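Local atomic coordinates of predicted HD superfamily hydrolase (uncultured Thermotogales bacterium, PDB entry 2PQ7), a protein that binds two iron ions in an HD-domain site and probably acts as a metal-dependent hydrolase. Residues Asp34-His37 / Thr38-Met42; Ile68-Pro71 / His72-Leu75; Lys53-Leu56 / Gln57-Ile60; Trp191-Thr194 / Ala195-Met198. All coordinates share one frame; numbering follows the deposited sequence. Where two conformers were deposited one is given.

Contact 1. Residues Asp34-His37 / Thr38-Met42; sequences DISH and TFRVM. With FE (Fe (III) ion), chain C.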
loop_
_atom_site.group_PDB
_atom_site.type_symbol
_atom_site.label_atom_id
_atom_site.label_comp_id
_atom_site.label_asym_id
_atom_site.label_seq_id
_atom_site.Cartn_x
_atom_site.Cartn_y
_atom_site.Cartn_z
ATOM N N ASP A 34 10.538 -14.858 -5.096
ATOM C CA ASP A 34 9.965 -16.093 -4.595
ATOM C C ASP A 34 8.880 -16.647 -5.507
ATOM O O ASP A 34 8.503 -16.036 -6.508
ATOM C CB ASP A 34 9.485 -15.918 -3.146
ATOM C CG ASP A 34 8.314 -14.958 -3.013
ATOM O OD1 ASP A 34 7.617 -14.666 -4.003
ATOM O OD2 ASP A 34 8.112 -14.477 -1.889
ATOM N N ILE A 35 8.354 -17.799 -5.139
ATOM C CA ILE A 35 7.370 -18.458 -5.946
ATOM C C ILE A 35 6.102 -17.659 -6.226
ATOM O O ILE A 35 5.472 -17.812 -7.286
ATOM C CB ILE A 35 7.001 -19.831 -5.374
ATOM C CG1 ILE A 35 6.309 -20.658 -6.440
ATOM C CG2 ILE A 35 6.197 -19.694 -4.101
ATOM C CD1 ILE A 35 6.070 -22.046 -6.066
ATOM N N SER A 36 5.733 -16.768 -5.317
ATOM C CA SER A 36 4.485 -16.035 -5.540
ATOM C C SER A 36 4.610 -15.143 -6.777
ATOM O O SER A 36 3.614 -14.927 -7.451
ATOM C CB SER A 36 4.078 -15.250 -4.288
ATOM O OG SER A 36 4.966 -14.217 -4.024
ATOM N N HIS A 37 5.808 -14.627 -7.055
ATOM C CA HIS A 37 6.051 -13.909 -8.303
ATOM C C HIS A 37 5.635 -14.772 -9.533
ATOM O O HIS A 37 4.891 -14.334 -10.420
ATOM C CB HIS A 37 7.486 -13.438 -8.408
ATOM C CG HIS A 37 7.902 -13.078 -9.792
ATOM N ND1 HIS A 37 7.519 -11.905 -10.418
ATOM C CD2 HIS A 37 8.609 -13.786 -10.709
ATOM C CE1 HIS A 37 8.051 -11.873 -11.629
ATOM N NE2 HIS A 37 8.717 -13.003 -11.830
ATOM N N THR A 38 6.101 -16.008 -9.575
ATOM C CA THR A 38 5.761 -16.909 -10.687
ATOM C C THR A 38 4.265 -17.084 -10.845
ATOM O O THR A 38 3.717 -17.034 -11.937
ATOM C CB THR A 38 6.474 -18.272 -10.508
ATOM O OG1 THR A 38 7.873 -18.064 -10.783
ATOM C CG2 THR A 38 5.980 -19.220 -11.456
ATOM N N PHE A 39 3.561 -17.236 -9.725
ATOM C CA PHE A 39 2.127 -17.384 -9.844
ATOM C C PHE A 39 1.464 -16.106 -10.337
ATOM O O PHE A 39 0.567 -16.168 -11.160
ATOM C CB PHE A 39 1.526 -17.801 -8.513
ATOM C CG PHE A 39 2.022 -19.121 -8.018
ATOM C CD1 PHE A 39 2.223 -20.174 -8.895
ATOM C CD2 PHE A 39 2.262 -19.319 -6.672
ATOM C CE1 PHE A 39 2.681 -21.399 -8.447
ATOM C CE2 PHE A 39 2.695 -20.551 -6.207
ATOM C CZ PHE A 39 2.903 -21.598 -7.105
ATOM N N ARG A 40 1.949 -14.946 -9.903
ATOM C CA ARG A 40 1.367 -13.685 -10.393
ATOM C C ARG A 40 1.651 -13.492 -11.887
ATOM O O ARG A 40 0.827 -12.970 -12.638
ATOM C CB ARG A 40 1.870 -12.512 -9.554
ATOM C CG ARG A 40 1.352 -12.588 -8.105
ATOM C CD ARG A 40 1.590 -11.324 -7.363
ATOM N NE ARG A 40 2.993 -10.943 -7.343
ATOM C CZ ARG A 40 3.903 -11.329 -6.436
ATOM N NH1 ARG A 40 3.605 -12.087 -5.406
ATOM N NH2 ARG A 40 5.140 -10.951 -6.592
ATOM N N VAL A 41 2.857 -13.883 -12.311
ATOM C CA VAL A 41 3.223 -13.802 -13.748
ATOM C C VAL A 41 2.319 -14.727 -14.569
ATOM O O VAL A 41 1.839 -14.378 -15.652
ATOM C CB VAL A 41 4.726 -14.077 -13.963
ATOM C CG1 VAL A 41 5.066 -14.108 -15.498
ATOM C CG2 VAL A 41 5.529 -12.982 -13.317
HETATM N N MSE A 42 2.065 -15.927 -14.077
HETATM C CA MSE A 42 1.192 -16.783 -14.804
HETATM C C MSE A 42 -0.242 -16.209 -14.871
HETATM O O MSE A 42 -0.888 -16.311 -15.909
HETATM C CB MSE A 42 1.259 -18.186 -14.277
HETATM C CG MSE A 42 0.383 -19.080 -15.077
HETATM SE SE MSE A 42 -1.305 -19.195 -14.203
HETATM C CE MSE A 42 -0.706 -20.260 -13.123
HETATM FE FE FE C . 10.143 -13.356 -13.409
HETATM O O HOH W 1 9.182 -16.715 -8.989
HETATM O O HOH W 2 7.569 -11.907 -5.090
HETATM O O HOH W 3 11.708 -13.062 -14.737
#

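Contact 2. Residues Ile68-Pro71 / His72-Leu75; sequences IKRP and HEAL. With PO4 (phosphate ion), chain E; PO4 (phosphate ion), chain F.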
loop_
_atom_site.group_PDB
_atom_site.type_symbol
_atom_site.label_atom_id
_atom_site.label_comp_id
_atom_site.label_asym_id
_atom_site.label_seq_id
_atom_site.Cartn_x
_atom_site.Cartn_y
_atom_site.Cartn_z
ATOM N N ILE A 68 12.139 -20.887 -13.011
ATOM C CA ILE A 68 12.316 -22.116 -12.253
ATOM C C ILE A 68 13.777 -22.340 -11.864
ATOM O O ILE A 68 14.046 -22.969 -10.849
ATOM C CB ILE A 68 11.693 -23.328 -12.947
ATOM C CG1 ILE A 68 11.388 -24.438 -11.902
ATOM C CG2 ILE A 68 12.565 -23.856 -14.106
ATOM C CD1 ILE A 68 10.794 -25.684 -12.475
ATOM N N LYS A 69 14.711 -21.687 -12.582
ATOM C CA LYS A 69 16.109 -21.813 -12.265
ATOM C C LYS A 69 16.627 -20.591 -11.503
ATOM O O LYS A 69 17.856 -20.420 -11.330
ATOM C CB LYS A 69 16.929 -22.145 -13.500
ATOM C CG LYS A 69 16.736 -23.538 -14.010
ATOM C CD LYS A 69 17.490 -24.544 -13.147
ATOM C CE LYS A 69 17.211 -25.934 -13.681
ATOM N NZ LYS A 69 18.034 -26.936 -12.974
ATOM N N ARG A 70 15.728 -19.771 -10.999
ATOM C CA ARG A 70 16.160 -18.636 -10.159
ATOM C C ARG A 70 16.870 -19.101 -8.884
ATOM O O ARG A 70 17.907 -18.566 -8.517
ATOM C CB ARG A 70 15.006 -17.693 -9.794
ATOM C CG ARG A 70 14.903 -16.488 -10.622
ATOM C CD ARG A 70 15.942 -15.493 -10.212
ATOM N NE ARG A 70 15.826 -14.260 -10.967
ATOM C CZ ARG A 70 16.689 -13.256 -10.889
ATOM N NH1 ARG A 70 17.741 -13.341 -10.094
ATOM N NH2 ARG A 70 16.503 -12.170 -11.631
ATOM N N PRO A 71 16.281 -20.062 -8.189
ATOM C CA PRO A 71 16.991 -20.544 -7.010
ATOM C C PRO A 71 18.375 -21.096 -7.365
ATOM O O PRO A 71 19.353 -20.821 -6.670
ATOM C CB PRO A 71 16.052 -21.656 -6.495
ATOM C CG PRO A 71 14.696 -21.213 -6.933
ATOM C CD PRO A 71 14.925 -20.637 -8.299
ATOM N N HIS A 72 18.480 -21.795 -8.505
ATOM C CA HIS A 72 19.739 -22.322 -8.937
ATOM C C HIS A 72 20.736 -21.197 -9.246
ATOM O O HIS A 72 21.915 -21.345 -8.902
ATOM C CB HIS A 72 19.517 -23.253 -10.119
ATOM C CG HIS A 72 20.779 -23.788 -10.711
ATOM N ND1 HIS A 72 21.439 -24.878 -10.182
ATOM C CD2 HIS A 72 21.495 -23.388 -11.786
ATOM C CE1 HIS A 72 22.516 -25.122 -10.912
ATOM N NE2 HIS A 72 22.575 -24.233 -11.884
ATOM N N GLU A 73 20.258 -20.091 -9.811
ATOM C CA GLU A 73 21.139 -18.934 -10.090
ATOM C C GLU A 73 21.659 -18.336 -8.769
ATOM O O GLU A 73 22.815 -17.956 -8.693
ATOM C CB GLU A 73 20.405 -17.849 -10.883
ATOM C CG GLU A 73 21.293 -16.656 -11.172
ATOM C CD GLU A 73 20.680 -15.608 -12.059
ATOM O OE1 GLU A 73 19.877 -15.926 -12.920
ATOM O OE2 GLU A 73 21.056 -14.435 -11.916
ATOM N N ALA A 74 20.799 -18.261 -7.774
ATOM C CA ALA A 74 21.202 -17.754 -6.474
ATOM C C ALA A 74 22.339 -18.587 -5.890
ATOM O O ALA A 74 23.207 -18.035 -5.197
ATOM C CB ALA A 74 20.005 -17.716 -5.529
ATOM N N LEU A 75 22.343 -19.896 -6.142
ATOM C CA LEU A 75 23.409 -20.755 -5.627
ATOM C C LEU A 75 24.688 -20.762 -6.469
ATOM O O LEU A 75 25.805 -20.896 -5.930
ATOM C CB LEU A 75 22.905 -22.185 -5.499
ATOM C CG LEU A 75 21.714 -22.384 -4.559
ATOM C CD1 LEU A 75 21.340 -23.847 -4.553
ATOM C CD2 LEU A 75 21.985 -21.934 -3.176
HETATM P P PO4 E . 12.855 -12.346 -11.755
HETATM O O1 PO4 E . 13.623 -11.066 -11.546
HETATM O O2 PO4 E . 12.724 -13.022 -10.379
HETATM O O3 PO4 E . 13.695 -13.238 -12.671
HETATM O O4 PO4 E . 11.432 -12.000 -12.188
HETATM P P PO4 F . 14.595 -10.918 -14.829
HETATM O O1 PO4 F . 15.701 -10.649 -13.817
HETATM O O2 PO4 F . 13.251 -10.462 -14.294
HETATM O O3 PO4 F . 14.542 -12.383 -15.213
HETATM O O4 PO4 F . 14.935 -10.109 -16.057
HETATM O O HOH W 4 16.291 -23.796 -9.480
#

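Contact 3. Residues Lys53-Leu56 / Gln57-Ile60; sequences KCDL and QKAI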
loop_
_atom_site.group_PDB
_atom_site.type_symbol
_atom_site.label_atom_id
_atom_site.label_comp_id
_atom_site.label_asym_id
_atom_site.label_seq_id
_atom_site.Cartn_x
_atom_site.Cartn_y
_atom_site.Cartn_z
ATOM N N LYS A 53 -5.963 -13.432 -27.923
ATOM C CA LYS A 53 -6.362 -14.553 -28.775
ATOM C C LYS A 53 -5.098 -15.318 -29.217
ATOM O O LYS A 53 -4.981 -15.763 -30.357
ATOM C CB LYS A 53 -7.207 -14.082 -29.986
ATOM C CG LYS A 53 -8.304 -13.047 -29.681
ATOM C CD LYS A 53 -9.439 -13.627 -28.866
ATOM C CE LYS A 53 -10.622 -12.638 -28.820
ATOM N NZ LYS A 53 -11.823 -13.243 -28.152
ATOM N N CYS A 54 -4.149 -15.466 -28.294
ATOM C CA CYS A 54 -2.902 -16.180 -28.529
ATOM C C CYS A 54 -2.948 -17.539 -27.851
ATOM O O CYS A 54 -3.974 -17.909 -27.274
ATOM C CB CYS A 54 -1.717 -15.308 -28.067
ATOM S SG CYS A 54 -1.461 -13.890 -29.185
ATOM N N ASP A 55 -1.874 -18.308 -27.945
ATOM C CA ASP A 55 -1.800 -19.649 -27.403
ATOM C C ASP A 55 -1.635 -19.640 -25.875
ATOM O O ASP A 55 -0.551 -19.427 -25.335
ATOM C CB ASP A 55 -0.639 -20.362 -28.097
ATOM C CG ASP A 55 -0.606 -21.844 -27.839
ATOM O OD1 ASP A 55 -0.910 -22.290 -26.743
ATOM O OD2 ASP A 55 -0.207 -22.561 -28.780
ATOM N N LEU A 56 -2.718 -19.940 -25.165
ATOM C CA LEU A 56 -2.728 -19.943 -23.716
ATOM C C LEU A 56 -1.798 -20.997 -23.108
ATOM O O LEU A 56 -1.155 -20.746 -22.091
ATOM C CB LEU A 56 -4.179 -20.233 -23.224
ATOM C CG LEU A 56 -4.435 -20.205 -21.737
ATOM C CD1 LEU A 56 -4.226 -18.774 -21.211
ATOM C CD2 LEU A 56 -5.867 -20.707 -21.421
ATOM N N GLN A 57 -1.774 -22.197 -23.705
ATOM C CA GLN A 57 -0.964 -23.285 -23.198
ATOM C C GLN A 57 0.522 -22.867 -23.154
ATOM O O GLN A 57 1.185 -23.071 -22.147
ATOM C CB GLN A 57 -1.152 -24.573 -24.004
ATOM C CG GLN A 57 -2.599 -25.107 -23.945
ATOM C CD GLN A 57 -2.759 -26.487 -24.527
ATOM O OE1 GLN A 57 -1.800 -27.110 -24.981
ATOM N NE2 GLN A 57 -3.994 -27.003 -24.475
ATOM N N LYS A 58 0.997 -22.349 -24.281
ATOM C CA LYS A 58 2.396 -21.875 -24.344
ATOM C C LYS A 58 2.676 -20.755 -23.319
ATOM O O LYS A 58 3.648 -20.832 -22.631
ATOM C CB LYS A 58 2.739 -21.385 -25.760
ATOM C CG LYS A 58 2.907 -22.469 -26.822
ATOM C CD LYS A 58 3.111 -21.887 -28.256
ATOM C CE LYS A 58 3.231 -22.974 -29.305
ATOM N NZ LYS A 58 3.224 -22.428 -30.678
ATOM N N ALA A 59 1.770 -19.793 -23.221
ATOM C CA ALA A 59 1.926 -18.653 -22.336
ATOM C C ALA A 59 1.982 -19.038 -20.870
ATOM O O ALA A 59 2.853 -18.624 -20.135
ATOM C CB ALA A 59 0.844 -17.662 -22.632
ATOM N N ILE A 60 1.045 -19.902 -20.458
ATOM C CA ILE A 60 0.984 -20.366 -19.095
ATOM C C ILE A 60 2.202 -21.173 -18.678
ATOM O O ILE A 60 2.761 -20.948 -17.605
ATOM C CB ILE A 60 -0.271 -21.259 -18.898
ATOM C CG1 ILE A 60 -1.510 -20.381 -18.956
ATOM C CG2 ILE A 60 -0.232 -22.050 -17.606
ATOM C CD1 ILE A 60 -1.587 -19.288 -17.848
HETATM O O HOH W 5 1.081 -21.069 -31.159
#

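Contact 4. Residues Trp191-Thr194 / Ala195-Met198; sequences WTET and ARKM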
loop_
_atom_site.group_PDB
_atom_site.type_symbol
_atom_site.label_atom_id
_atom_site.label_comp_id
_atom_site.label_asym_id
_atom_site.label_seq_id
_atom_site.Cartn_x
_atom_site.Cartn_y
_atom_site.Cartn_z
ATOM N N TRP A 191 4.833 -5.009 -24.988
ATOM C CA TRP A 191 4.649 -5.522 -26.328
ATOM C C TRP A 191 3.215 -5.571 -26.770
ATOM O O TRP A 191 2.896 -5.265 -27.937
ATOM C CB TRP A 191 5.189 -6.957 -26.445
ATOM C CG TRP A 191 6.621 -7.087 -26.263
ATOM C CD1 TRP A 191 7.286 -7.543 -25.157
ATOM C CD2 TRP A 191 7.603 -6.758 -27.219
ATOM N NE1 TRP A 191 8.641 -7.508 -25.374
ATOM C CE2 TRP A 191 8.858 -7.024 -26.641
ATOM C CE3 TRP A 191 7.549 -6.264 -28.522
ATOM C CZ2 TRP A 191 10.046 -6.826 -27.329
ATOM C CZ3 TRP A 191 8.726 -6.057 -29.199
ATOM C CH2 TRP A 191 9.961 -6.346 -28.606
ATOM N N THR A 192 2.350 -6.086 -25.904
ATOM C CA THR A 192 0.971 -6.295 -26.250
ATOM C C THR A 192 0.054 -5.159 -25.823
ATOM O O THR A 192 0.268 -4.510 -24.811
ATOM C CB THR A 192 0.402 -7.599 -25.656
ATOM O OG1 THR A 192 0.395 -7.538 -24.221
ATOM C CG2 THR A 192 1.211 -8.789 -26.084
ATOM N N GLU A 193 -1.011 -4.917 -26.572
ATOM C CA GLU A 193 -1.965 -3.902 -26.179
ATOM C C GLU A 193 -2.633 -4.215 -24.841
ATOM O O GLU A 193 -2.898 -3.316 -24.042
ATOM C CB GLU A 193 -3.021 -3.750 -27.297
ATOM C CG GLU A 193 -4.085 -2.705 -27.001
ATOM C CD GLU A 193 -3.508 -1.290 -26.861
ATOM O OE1 GLU A 193 -2.344 -1.008 -27.271
ATOM O OE2 GLU A 193 -4.250 -0.438 -26.320
ATOM N N THR A 194 -2.945 -5.469 -24.594
ATOM C CA THR A 194 -3.548 -5.851 -23.339
ATOM C C THR A 194 -2.594 -5.530 -22.180
ATOM O O THR A 194 -3.047 -4.954 -21.168
ATOM C CB THR A 194 -3.938 -7.339 -23.319
ATOM O OG1 THR A 194 -4.824 -7.617 -24.416
ATOM C CG2 THR A 194 -4.534 -7.780 -22.001
ATOM N N ALA A 195 -1.305 -5.855 -22.294
ATOM C CA ALA A 195 -0.381 -5.529 -21.227
ATOM C C ALA A 195 -0.255 -4.030 -21.077
ATOM O O ALA A 195 -0.152 -3.556 -19.951
ATOM C CB ALA A 195 0.996 -6.151 -21.450
ATOM N N ARG A 196 -0.237 -3.280 -22.182
ATOM C CA ARG A 196 -0.141 -1.815 -22.111
ATOM C C ARG A 196 -1.296 -1.222 -21.344
ATOM O O ARG A 196 -1.089 -0.337 -20.493
ATOM C CB ARG A 196 -0.096 -1.186 -23.497
ATOM C CG ARG A 196 1.164 -1.414 -24.240
ATOM C CD ARG A 196 1.235 -0.415 -25.381
ATOM N NE ARG A 196 2.238 -0.779 -26.354
ATOM C CZ ARG A 196 2.019 -1.549 -27.418
ATOM N NH1 ARG A 196 0.815 -2.066 -27.680
ATOM N NH2 ARG A 196 3.030 -1.802 -28.242
ATOM N N LYS A 197 -2.499 -1.727 -21.571
ATOM C CA LYS A 197 -3.677 -1.259 -20.850
ATOM C C LYS A 197 -3.592 -1.622 -19.372
ATOM O O LYS A 197 -3.950 -0.829 -18.519
ATOM C CB LYS A 197 -4.957 -1.799 -21.450
ATOM C CG LYS A 197 -5.261 -1.176 -22.822
ATOM C CD LYS A 197 -6.709 -1.364 -23.237
ATOM C CE LYS A 197 -7.093 -2.816 -23.472
ATOM N NZ LYS A 197 -6.428 -3.398 -24.674
HETATM N N MSE A 198 -3.145 -2.838 -19.072
HETATM C CA MSE A 198 -2.977 -3.271 -17.686
HETATM C C MSE A 198 -1.916 -2.443 -16.980
HETATM O O MSE A 198 -2.075 -2.122 -15.790
HETATM C CB MSE A 198 -2.619 -4.760 -17.633
HETATM C CG MSE A 198 -3.774 -5.665 -18.034
HETATM SE SE MSE A 198 -3.239 -7.528 -18.345
HETATM C CE MSE A 198 -3.187 -8.289 -16.573
HETATM O O HOH W 6 -7.013 -6.006 -24.480
#

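Contact 1. Residues Asp34-His37 / Thr38-Met42
R40 reaches back over the first turn of helix 35-52 to S36. Its CB lies near the carbonyl oxygens of S36 and H37, and CG comes to 3.3 Å from S36 O. The chain then bends (chi3 -57°), which brings the guanidinium back over the turn, with S36 O and H37 CA over one face. At the end, NH1 donates to S36 OG at 2.9 Å, tilted from the guanidinium plane, while NH2 gives a hydrogen to a water that in turn donates to D34 OD1. The same OD1 receives the S36 hydroxyl at 2.7 Å and, weakly, S36 N: D34 is the N-cap of the helix. D135 uses OD1 for a salt bridge to R40 NE and OD2 to accept from H37 ND1. Were R40 replaced by an alanine, D135 would probably lose this salt bridge and S36 OG its NH1 donor.

H37 NE2 binds an iron (III) ion at 2.2 Å, alongside H66, D67 and D132, and V41 CG2 makes a CH-pi contact over the face of its ring, 3.6 Å from the centroid. With both nitrogens engaged, the ring would be limited in its rotation, and the second-shell D135 would be expected to make it a more electron-rich ligand.

Contact 2. Residues Ile68-Pro71 / His72-Leu75
R70 and E73 are the charged pair of this first turn of helix 70-76, their chains running alongside each other. Their salt bridge is long, 3.9 Å from R70 NH1 to E73 OE2, and since the oxygen stands well out of the guanidinium plane it is a matter of charge alone. The carboxylate is held more firmly by others: E73 OE1 accepts from ND1 of H80, an iron ligand, and forms a salt bridge with R113.

Directed hydrogen bonds leave R70 from the other part of its guanidinium. NE donates to O3 of one phosphate at 2.9 Å and an angle of 158°, and NH2 gives a second bond to the same O3 at 3.2 Å. NH2 also makes weak bonds to O1 of that phosphate and to O1 of the other one. The bend at chi2 (-77°) turns the R70 chain toward these anions, which probably come from the crystallisation liquor; H33 ND1 is also hydrogen-bonded to phosphate.

Backbone bonds build the turn. K69 is the N-cap residue, its carbonyl oxygen taking E73 N at 2.9 Å, and R70 O and P71 O accept from A74 N and L75 N. A water donates to I68 O and accepts weakly from H72 N.

Apolar contact is slight: K69 CD rests 3.9 Å from H72 CB.

Beside the iron site, R70 thus helps line a place that holds phosphate in the crystal and may mark where an anionic group of a substrate could sit, while E73, bonded to H80 ND1, is placed to orient this iron ligand from the second shell.

Contact 3. Residues Lys53-Leu56 / Gln57-Ile60
D55 caps helix 56-65 through K58, an N-cap placed just after the Schellman motif at K53 that ends the preceding helix, so the segment is a tight helix-to-helix connection of the HD domain. The capping bond runs from K58 N to D55 OD1, 3.1 Å long and nearly straight at 175°, and meets the oxygen from above the carboxylate plane. With CG anti to the backbone N (chi1 -169°), the carboxylate turns back to this first-turn amide. The D55 carbonyl oxygen accepts from A59 N, and L56 O takes I60 N at 2.9 Å. On the side facing helix 35-52, the L56 side chain packs along that of I60.

The second carboxylate oxygen faces the K58 chain, which passes across the D55 side chain. D55 OD2 lies 3.4 Å from K58 CD, but only a long salt bridge links it to K58 NZ, whose stronger charged partner is E104. Cutting D55 back to an alanine is likely to leave K58 N without its capping acceptor and to take from the nearby water one of its mates. That water closes the gap between the charges, donating to D55 OD2 at 3.1 Å and accepting from K58 NZ at 2.6 Å.

Contact 4. Residues Trp191-Thr194 / Ala195-Met198
Backbone bonds from R196 N to T192 O, K197 N to E193 O and M198 N to T194 O, 2.9 to 3.0 Å long, set up the first turn of helix 193-217. T192 is its N-cap: OG1 accepts from A195 N at 3.1 Å, an angle of 154°. OG1 is close to both N and C of its own backbone (chi1 64°), the rotation that brings it in front of this amide, and it also touches A195 CB.

At and just before the cap, D130 of helix 123-133 accepts from W191 N through OD1 and from T192 N through OD2, and Q129 from the indole NE1, tying the start of this C-terminal helix to the iron-bearing core. Toward helix 35-52, T194 packs beside the selenomethionine M198.

The E193 chain bends at chi2 (62°) and holds its carboxylate between two basic chains, lying across both. OE1 forms a salt bridge with R196 NH1 at the edge of the guanidinium; the 3.4 Å hydrogen bond within it is weak, with the carboxylate and guanidinium planes 40° apart. W191 C lies over one face of that guanidinium. The bent K197 chain brings NZ back to E193 CG, yet its charge stays 4.0 Å from E193 OE2, beyond a salt bridge. Instead K197 NZ donates to a water that itself donates to T194 OG1, a hydroxyl also bonded to E52 on helix 35-52; both water bonds measure 2.7 Å.

Each contact is a local turn at the start of a helix, so none encloses a long loop and none nests or crosses; they follow one another along the chain. Contact 1 opens helix 35-52, which brings the first iron ligand. Contact 3 comes next, where the chain turns from that helix into helix 56-65; contacts 1 and 3 meet where M42 packs on I60. After H66 and D67, contact 2 begins helix 70-76 on the other side of the chain's centre, about 25 Å from contact 3 between centres. Contact 4 comes last, starting the C-terminal helix about 15 Å from contact 3, centre to centre, against helices 35-52 and 123-133.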